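Local coordinates for protein intracellular protease/amidase (Salmonella enterica subsp. enterica serovar Typhimurium, PDB 4K2H) that is of unknown function but may act as a peptidase of the DJ-1/PfpI family, and binds zinc at its subunit interface, at residues E16-I21 with K154-V159; P143-E146 with I151-K154; S57-R62 with I89-R94. The protein carries 1 engineered substitution. One frame throughout, in Å; residues are numbered along the deposited sequence.

Interaction 1: E16-I21 with K154-V159; sequences EEAEAI and KGLGHV. With ZN (zinc ion), chain O.
The flat carboxylate of Glu19 stands back from Leu156: the aliphatic CG beneath it does the facing, 4.2 Å from Leu156 CD1, while OE1 is held by Gly74 N and the side chain lies against Ile105 and the engineered Ala106. The carboxylates of Glu16 and Glu17 each offer one oxygen to zinc, Glu16 OE1 at 2.0 Å and Glu17 OE2 at 1.8 Å. Glu16 OE2, the other oxygen of its carboxylate, caps the helix, taking Ala18 N at 2.8 Å nearly along its own C-O axis, so this one group is engaged through both oxygens. In this DJ-1/PfpI fold the start of helix 17-29 thus carries half of a zinc site that His49 of the same chain and Asp25 of the second subunit complete. Leu156, in a short 3-10 turn before helix 159-171, reaches the same helix with CG anti to the backbone N (chi1 178°). Both its methyls press on Ala18 CB from one side, CD1 tightly at 3.5 Å and CD2 at 3.7 Å. Beside it, Val159 CG2 comes to 3.5 Å from Glu19 O, a carbonyl that also accepts from Thr23 OG1; no hydrogen bond joins the two segments.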
loop_
_atom_site.group_PDB
_atom_site.type_symbol
_atom_site.label_atom_id
_atom_site.label_comp_id
_atom_site.label_asym_id
_atom_site.label_seq_id
_atom_site.Cartn_x
_atom_site.Cartn_y
_atom_site.Cartn_z
ATOM N N GLU A 16 -5.107 4.649 -7.515
ATOM C CA GLU A 16 -3.928 3.870 -7.319
ATOM C C GLU A 16 -3.930 3.439 -5.867
ATOM O O GLU A 16 -3.746 4.260 -4.974
ATOM C CB GLU A 16 -2.665 4.677 -7.653
ATOM C CG GLU A 16 -1.603 3.888 -8.389
ATOM C CD GLU A 16 -1.459 2.474 -7.849
ATOM O OE1 GLU A 16 -1.616 1.513 -8.650
ATOM O OE2 GLU A 16 -1.236 2.324 -6.616
ATOM N N GLU A 17 -4.146 2.138 -5.632
ATOM C CA GLU A 17 -4.339 1.639 -4.286
ATOM C C GLU A 17 -3.102 1.699 -3.426
ATOM O O GLU A 17 -3.193 1.929 -2.231
ATOM C CB GLU A 17 -4.932 0.242 -4.281
ATOM C CG GLU A 17 -4.056 -0.912 -4.774
ATOM C CD GLU A 17 -3.610 -0.802 -6.208
ATOM O OE1 GLU A 17 -4.472 -0.563 -7.066
ATOM O OE2 GLU A 17 -2.371 -0.938 -6.454
ATOM N N ALA A 18 -1.945 1.475 -4.023
ATOM C CA ALA A 18 -0.721 1.458 -3.242
ATOM C C ALA A 18 -0.437 2.868 -2.679
ATOM O O ALA A 18 -0.105 3.020 -1.497
ATOM C CB ALA A 18 0.426 0.929 -4.085
ATOM N N GLU A 19 -0.680 3.887 -3.498
ATOM C CA GLU A 19 -0.448 5.278 -3.095
ATOM C C GLU A 19 -1.352 5.664 -1.943
ATOM O O GLU A 19 -0.883 6.186 -0.934
ATOM C CB GLU A 19 -0.708 6.234 -4.260
ATOM C CG GLU A 19 0.261 6.101 -5.405
ATOM C CD GLU A 19 -0.184 6.879 -6.635
ATOM O OE1 GLU A 19 -1.153 7.666 -6.571
ATOM O OE2 GLU A 19 0.410 6.663 -7.691
ATOM N N ALA A 20 -2.653 5.425 -2.136
ATOM C CA ALA A 20 -3.661 5.661 -1.147
ATOM C C ALA A 20 -3.498 4.826 0.114
ATOM O O ALA A 20 -3.647 5.337 1.232
ATOM C CB ALA A 20 -5.044 5.396 -1.738
ATOM N N ILE A 21 -3.257 3.532 -0.039
ATOM C CA ILE A 21 -3.202 2.680 1.154
ATOM C C ILE A 21 -1.969 2.932 2.030
ATOM O O ILE A 21 -2.103 2.901 3.254
ATOM C CB ILE A 21 -3.325 1.173 0.831
ATOM C CG1 ILE A 21 -4.746 0.789 0.392
ATOM C CG2 ILE A 21 -2.927 0.331 2.022
ATOM C CD1 ILE A 21 -5.794 1.887 0.495
ATOM N N LYS A 154 5.664 12.691 -5.806
ATOM C CA LYS A 154 6.019 12.443 -7.193
ATOM C C LYS A 154 5.455 11.149 -7.753
ATOM O O LYS A 154 5.021 11.100 -8.914
ATOM C CB LYS A 154 7.548 12.466 -7.365
ATOM C CG LYS A 154 7.998 12.116 -8.775
ATOM C CD LYS A 154 9.452 12.508 -9.019
ATOM C CE LYS A 154 9.923 11.902 -10.330
ATOM N NZ LYS A 154 11.333 12.226 -10.634
ATOM N N GLY A 155 5.500 10.095 -6.959
ATOM C CA GLY A 155 4.961 8.815 -7.384
ATOM C C GLY A 155 5.093 7.758 -6.297
ATOM O O GLY A 155 5.575 8.048 -5.210
ATOM N N LEU A 156 4.684 6.523 -6.621
ATOM C CA LEU A 156 4.602 5.443 -5.645
ATOM C C LEU A 156 5.914 5.163 -4.933
ATOM O O LEU A 156 5.926 4.923 -3.726
ATOM C CB LEU A 156 4.040 4.163 -6.273
ATOM C CG LEU A 156 3.938 2.922 -5.370
ATOM C CD1 LEU A 156 3.076 3.200 -4.161
ATOM C CD2 LEU A 156 3.450 1.693 -6.157
ATOM N N GLY A 157 7.026 5.258 -5.649
ATOM C CA GLY A 157 8.328 5.053 -5.029
ATOM C C GLY A 157 8.595 6.012 -3.911
ATOM O O GLY A 157 9.411 5.748 -3.061
ATOM N N HIS A 158 7.925 7.145 -3.894
ATOM C CA HIS A 158 8.189 8.143 -2.849
ATOM C C HIS A 158 7.047 8.312 -1.868
ATOM O O HIS A 158 7.037 9.272 -1.110
ATOM C CB HIS A 158 8.490 9.487 -3.481
ATOM C CG HIS A 158 9.669 9.473 -4.386
ATOM N ND1 HIS A 158 10.952 9.337 -3.919
ATOM C CD2 HIS A 158 9.766 9.628 -5.728
ATOM C CE1 HIS A 158 11.795 9.380 -4.934
ATOM N NE2 HIS A 158 11.101 9.569 -6.043
ATOM N N VAL A 159 6.139 7.336 -1.815
ATOM C CA VAL A 159 4.922 7.469 -1.032
ATOM C C VAL A 159 5.171 7.569 0.471
ATOM O O VAL A 159 4.461 8.276 1.163
ATOM C CB VAL A 159 3.932 6.326 -1.349
ATOM C CG1 VAL A 159 4.424 4.990 -0.795
ATOM C CG2 VAL A 159 2.557 6.656 -0.806
HETATM ZN ZN ZN O . -1.502 -0.282 -7.863
#

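Interaction 2: P143-E146 with I151-K154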
loop_
_atom_site.group_PDB
_atom_site.type_symbol
_atom_site.label_atom_id
_atom_site.label_comp_id
_atom_site.label_asym_id
_atom_site.label_seq_id
_atom_site.Cartn_x
_atom_site.Cartn_y
_atom_site.Cartn_z
ATOM N N PRO A 143 11.018 14.368 -4.837
ATOM C CA PRO A 143 10.142 13.351 -4.261
ATOM C C PRO A 143 8.849 13.919 -3.701
ATOM O O PRO A 143 7.762 13.378 -3.962
ATOM C CB PRO A 143 11.012 12.747 -3.140
ATOM C CG PRO A 143 12.411 12.876 -3.664
ATOM C CD PRO A 143 12.426 14.185 -4.421
ATOM N N VAL A 144 8.992 14.988 -2.919
ATOM C CA VAL A 144 7.917 15.671 -2.282
ATOM C C VAL A 144 8.187 17.171 -2.396
ATOM O O VAL A 144 9.273 17.640 -2.081
ATOM C CB VAL A 144 7.811 15.268 -0.800
ATOM C CG1 VAL A 144 6.678 16.015 -0.112
ATOM C CG2 VAL A 144 7.565 13.773 -0.671
ATOM N N VAL A 145 7.188 17.918 -2.842
ATOM C CA VAL A 145 7.258 19.367 -2.977
ATOM C C VAL A 145 6.227 19.961 -2.061
ATOM O O VAL A 145 5.084 19.462 -2.027
ATOM C CB VAL A 145 6.928 19.773 -4.410
ATOM C CG1 VAL A 145 6.849 21.293 -4.553
ATOM C CG2 VAL A 145 7.967 19.185 -5.342
ATOM N N GLU A 146 6.608 20.995 -1.312
ATOM C CA GLU A 146 5.665 21.750 -0.482
ATOM C C GLU A 146 5.640 23.210 -0.855
ATOM O O GLU A 146 6.699 23.859 -0.955
ATOM C CB GLU A 146 6.066 21.705 0.972
ATOM C CG GLU A 146 6.111 20.329 1.554
ATOM C CD GLU A 146 6.550 20.374 2.997
ATOM O OE1 GLU A 146 5.835 20.996 3.819
ATOM O OE2 GLU A 146 7.610 19.787 3.292
ATOM N N ILE A 151 0.866 20.082 -0.833
ATOM C CA ILE A 151 1.909 19.090 -0.612
ATOM C C ILE A 151 1.727 17.992 -1.668
ATOM O O ILE A 151 0.736 17.246 -1.643
ATOM C CB ILE A 151 1.799 18.477 0.811
ATOM C CG1 ILE A 151 1.900 19.577 1.867
ATOM C CG2 ILE A 151 2.869 17.414 1.053
ATOM C CD1 ILE A 151 2.055 19.083 3.291
ATOM N N SER A 152 2.667 17.899 -2.598
ATOM C CA SER A 152 2.573 16.936 -3.695
ATOM C C SER A 152 3.642 15.878 -3.587
ATOM O O SER A 152 4.690 16.092 -2.994
ATOM C CB SER A 152 2.643 17.653 -5.054
ATOM O OG SER A 152 3.787 18.496 -5.145
ATOM N N GLY A 153 3.361 14.720 -4.164
ATOM C CA GLY A 153 4.205 13.536 -4.064
ATOM C C GLY A 153 4.449 13.102 -5.485
ATOM O O GLY A 153 3.558 13.175 -6.301
ATOM N N LYS A 154 5.664 12.691 -5.806
ATOM C CA LYS A 154 6.019 12.443 -7.193
ATOM C C LYS A 154 5.455 11.149 -7.753
ATOM O O LYS A 154 5.021 11.100 -8.914
ATOM C CB LYS A 154 7.548 12.466 -7.365
ATOM C CG LYS A 154 7.998 12.116 -8.775
ATOM C CD LYS A 154 9.452 12.508 -9.019
ATOM C CE LYS A 154 9.923 11.902 -10.330
ATOM N NZ LYS A 154 11.333 12.226 -10.634
HETATM O O HOH W 1 3.223 20.826 -4.120
#
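Val145 and Ser152 form the closely knit middle of this beta hairpin, a hydrogen-bonded antiparallel pair whose backbones exchange two bonds, Ser152 N to Val145 O at 2.9 Å and Val145 N to Ser152 O at 3.1 Å. The strand segments run at 166° to each other. On their shared face Ser152 OG, set between its backbone N and carbonyl carbon (chi1 53°), faces Val145 CB at 3.5 Å, with Val125, Tyr124 and Val140 packed around the two side chains. OG accepts from Val125 N and meets a water at 2.6 Å, so this buried hydroxyl is well supplied. On the other face the side chains meet more loosely: Val144 CG1 and Ile151 CG2 approach to 4.2 Å, and Glu146 stretches its chain past Ile151 to a salt bridge with Arg169 of helix 159-171. Val144 and Glu146 are partly exposed, as are Pro143 and Lys154 where the hairpin opens into loops. There Lys154 N still bonds Pro143 O at 2.9 Å, while the extended lysine chain leads away to Asp141 and to Tyr185 of the second subunit. Backbone hydrogen bonds between Ile151 and Ile102 and between Gly153 and Pro104 place the inner strand beside strand 101-104. Cohesion across the hairpin therefore rests chiefly on main-chain polarity, and the charged ends are spent on neighbouring parts of the fold and on the dimer partner.

Interaction 3: S57-R62 with I89-R94; sequences STLSER and IAFVAR
Leu59 and Phe91 mark the nearest backbone approach, their CA atoms 7.9 Å apart, too wide for the backbones to meet there. Residues 57-58 form a short edge strand, 59-61 make a 3-10 turn in which Arg62 N bonds Leu59 O, and 89-94 is the middle of helix 86-97. Leu59 CD1 sits over the centre of one face of the Phe91 ring, 3.9 Å from its centroid and 10° off the normal, a clear CH-pi contact. The ring is carried toward the turn because its CG lies anti to the backbone N (chi1 -172°). Arg62 O comes to the edge of the same ring, in its plane, 3.7 Å from CE1, where the polarised C-H groups should suit a carbonyl oxygen. That oxygen also lies 3.5 Å from Arg94 NH1, whose guanidinium is fastened through NH2 to Ala65 O. The Arg62 side chain leads away from the helix: NH2 bonds Glu61 O at 2.9 Å within the guanidinium plane but well above the carbonyl plane, Ser57 OG lies above one face of the guanidinium, toward its rim, and NH1 makes a salt bridge with Glu35. Leu37, Leu10, Ala8 and Val70 from the parallel strands also pack against Phe91, so the contact joins a helix covering the sheet of this alpha/beta fold to the turn leaving its edge strand. With no clear hydrogen bond across it, the junction rests on the CH-pi and apolar contact, with a carbonyl oxygen at the ring edge, while both arginines direct their charged groups mainly to other partners.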
loop_
_atom_site.group_PDB
_atom_site.type_symbol
_atom_site.label_atom_id
_atom_site.label_comp_id
_atom_site.label_asym_id
_atom_site.label_seq_id
_atom_site.Cartn_x
_atom_site.Cartn_y
_atom_site.Cartn_z
ATOM N N SER A 57 -17.028 6.601 3.628
ATOM C CA SER A 57 -18.215 7.387 3.340
ATOM C C SER A 57 -18.114 7.912 1.927
ATOM O O SER A 57 -17.315 7.416 1.139
ATOM C CB SER A 57 -18.339 8.502 4.398
ATOM O OG SER A 57 -19.333 9.448 4.082
ATOM N N THR A 58 -18.904 8.934 1.607
ATOM C CA THR A 58 -18.927 9.491 0.272
ATOM C C THR A 58 -18.837 10.975 0.368
ATOM O O THR A 58 -19.110 11.560 1.413
ATOM C CB THR A 58 -20.226 9.132 -0.490
ATOM O OG1 THR A 58 -21.362 9.656 0.205
ATOM C CG2 THR A 58 -20.395 7.649 -0.614
ATOM N N LEU A 59 -18.454 11.583 -0.744
ATOM C CA LEU A 59 -18.316 13.014 -0.835
ATOM C C LEU A 59 -19.649 13.670 -0.590
ATOM O O LEU A 59 -19.726 14.732 0.071
ATOM C CB LEU A 59 -17.819 13.374 -2.235
ATOM C CG LEU A 59 -16.643 14.294 -2.410
ATOM C CD1 LEU A 59 -15.526 13.960 -1.444
ATOM C CD2 LEU A 59 -16.172 14.157 -3.851
ATOM N N SER A 60 -20.703 13.024 -1.088
ATOM C CA SER A 60 -22.071 13.534 -0.935
ATOM C C SER A 60 -22.512 13.692 0.518
ATOM O O SER A 60 -23.353 14.523 0.801
ATOM C CB SER A 60 -23.061 12.649 -1.683
ATOM O OG SER A 60 -23.066 11.340 -1.129
ATOM N N GLU A 61 -21.932 12.919 1.437
ATOM C CA GLU A 61 -22.189 13.061 2.880
ATOM C C GLU A 61 -21.243 14.026 3.598
ATOM O O GLU A 61 -21.303 14.159 4.815
ATOM C CB GLU A 61 -22.057 11.693 3.557
ATOM C CG GLU A 61 -23.102 10.685 3.114
ATOM C CD GLU A 61 -24.501 11.231 3.329
ATOM O OE1 GLU A 61 -24.807 11.626 4.477
ATOM O OE2 GLU A 61 -25.280 11.304 2.352
ATOM N N ARG A 62 -20.356 14.694 2.874
ATOM C CA ARG A 62 -19.346 15.510 3.529
ATOM C C ARG A 62 -19.239 16.899 2.948
ATOM O O ARG A 62 -18.168 17.519 2.987
ATOM C CB ARG A 62 -18.000 14.802 3.427
ATOM C CG ARG A 62 -17.959 13.491 4.199
ATOM C CD ARG A 62 -17.919 13.774 5.691
ATOM N NE ARG A 62 -17.807 12.554 6.489
ATOM C CZ ARG A 62 -18.841 11.801 6.853
ATOM N NH1 ARG A 62 -18.650 10.725 7.585
ATOM N NH2 ARG A 62 -20.067 12.115 6.492
ATOM N N ILE A 89 -14.197 18.741 -7.598
ATOM C CA ILE A 89 -13.655 20.072 -7.827
ATOM C C ILE A 89 -14.158 21.006 -6.707
ATOM O O ILE A 89 -13.358 21.720 -6.109
ATOM C CB ILE A 89 -14.034 20.618 -9.206
ATOM C CG1 ILE A 89 -13.595 19.665 -10.351
ATOM C CG2 ILE A 89 -13.505 22.027 -9.382
ATOM C CD1 ILE A 89 -12.282 18.922 -10.201
ATOM N N ALA A 90 -15.454 20.960 -6.387
ATOM C CA ALA A 90 -15.989 21.810 -5.303
ATOM C C ALA A 90 -15.376 21.518 -3.943
ATOM O O ALA A 90 -15.162 22.447 -3.153
ATOM C CB ALA A 90 -17.508 21.703 -5.188
ATOM N N PHE A 91 -15.172 20.232 -3.645
ATOM C CA PHE A 91 -14.623 19.816 -2.359
ATOM C C PHE A 91 -13.188 20.297 -2.207
ATOM O O PHE A 91 -12.805 20.849 -1.174
ATOM C CB PHE A 91 -14.653 18.297 -2.283
ATOM C CG PHE A 91 -14.290 17.716 -0.946
ATOM C CD1 PHE A 91 -15.252 17.561 0.047
ATOM C CD2 PHE A 91 -13.024 17.226 -0.714
ATOM C CE1 PHE A 91 -14.960 16.937 1.258
ATOM C CE2 PHE A 91 -12.704 16.633 0.511
ATOM C CZ PHE A 91 -13.688 16.472 1.491
ATOM N N VAL A 92 -12.397 20.079 -3.239
ATOM C CA VAL A 92 -11.021 20.564 -3.254
ATOM C C VAL A 92 -10.949 22.098 -3.230
ATOM O O VAL A 92 -10.077 22.671 -2.565
ATOM C CB VAL A 92 -10.288 20.028 -4.484
ATOM C CG1 VAL A 92 -8.954 20.706 -4.687
ATOM C CG2 VAL A 92 -10.119 18.515 -4.354
ATOM N N ALA A 93 -11.833 22.778 -3.956
ATOM C CA ALA A 93 -11.692 24.231 -4.074
ATOM C C ALA A 93 -11.967 24.865 -2.717
ATOM O O ALA A 93 -11.224 25.739 -2.268
ATOM C CB ALA A 93 -12.611 24.796 -5.143
ATOM N N ARG A 94 -13.004 24.363 -2.051
ATOM C CA ARG A 94 -13.403 24.862 -0.765
ATOM C C ARG A 94 -12.299 24.681 0.280
ATOM O O ARG A 94 -11.994 25.601 1.042
ATOM C CB ARG A 94 -14.686 24.150 -0.343
ATOM C CG ARG A 94 -15.220 24.535 1.024
ATOM C CD ARG A 94 -16.623 23.975 1.236
ATOM N NE ARG A 94 -16.692 22.520 1.084
ATOM C CZ ARG A 94 -16.402 21.637 2.033
ATOM N NH1 ARG A 94 -16.525 20.330 1.781
ATOM N NH2 ARG A 94 -15.999 22.029 3.234
#

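Overall arrangement
Interactions 1 and 2 are neighbours: their centres are 12 Å apart, they share Lys154, and His158 ND1 rests 3.5 Å from Pro143 CB, so the hairpin runs straight into the turn that packs on helix 17-29. Zinc belongs to interaction 1; Gly153 of interaction 2 is about 12 Å from the side chain of Glu16. Both also reach the second subunit, through Asp25 at the metal and Tyr185 beside Lys154. Interaction 3 lies on the opposite side of the chain's centre, 22 Å from the other two between centres, about 13 Å from interaction 1 and about 11 Å from interaction 2 at the nearest atoms, away from the zinc sites and touching no other chain of the assembly.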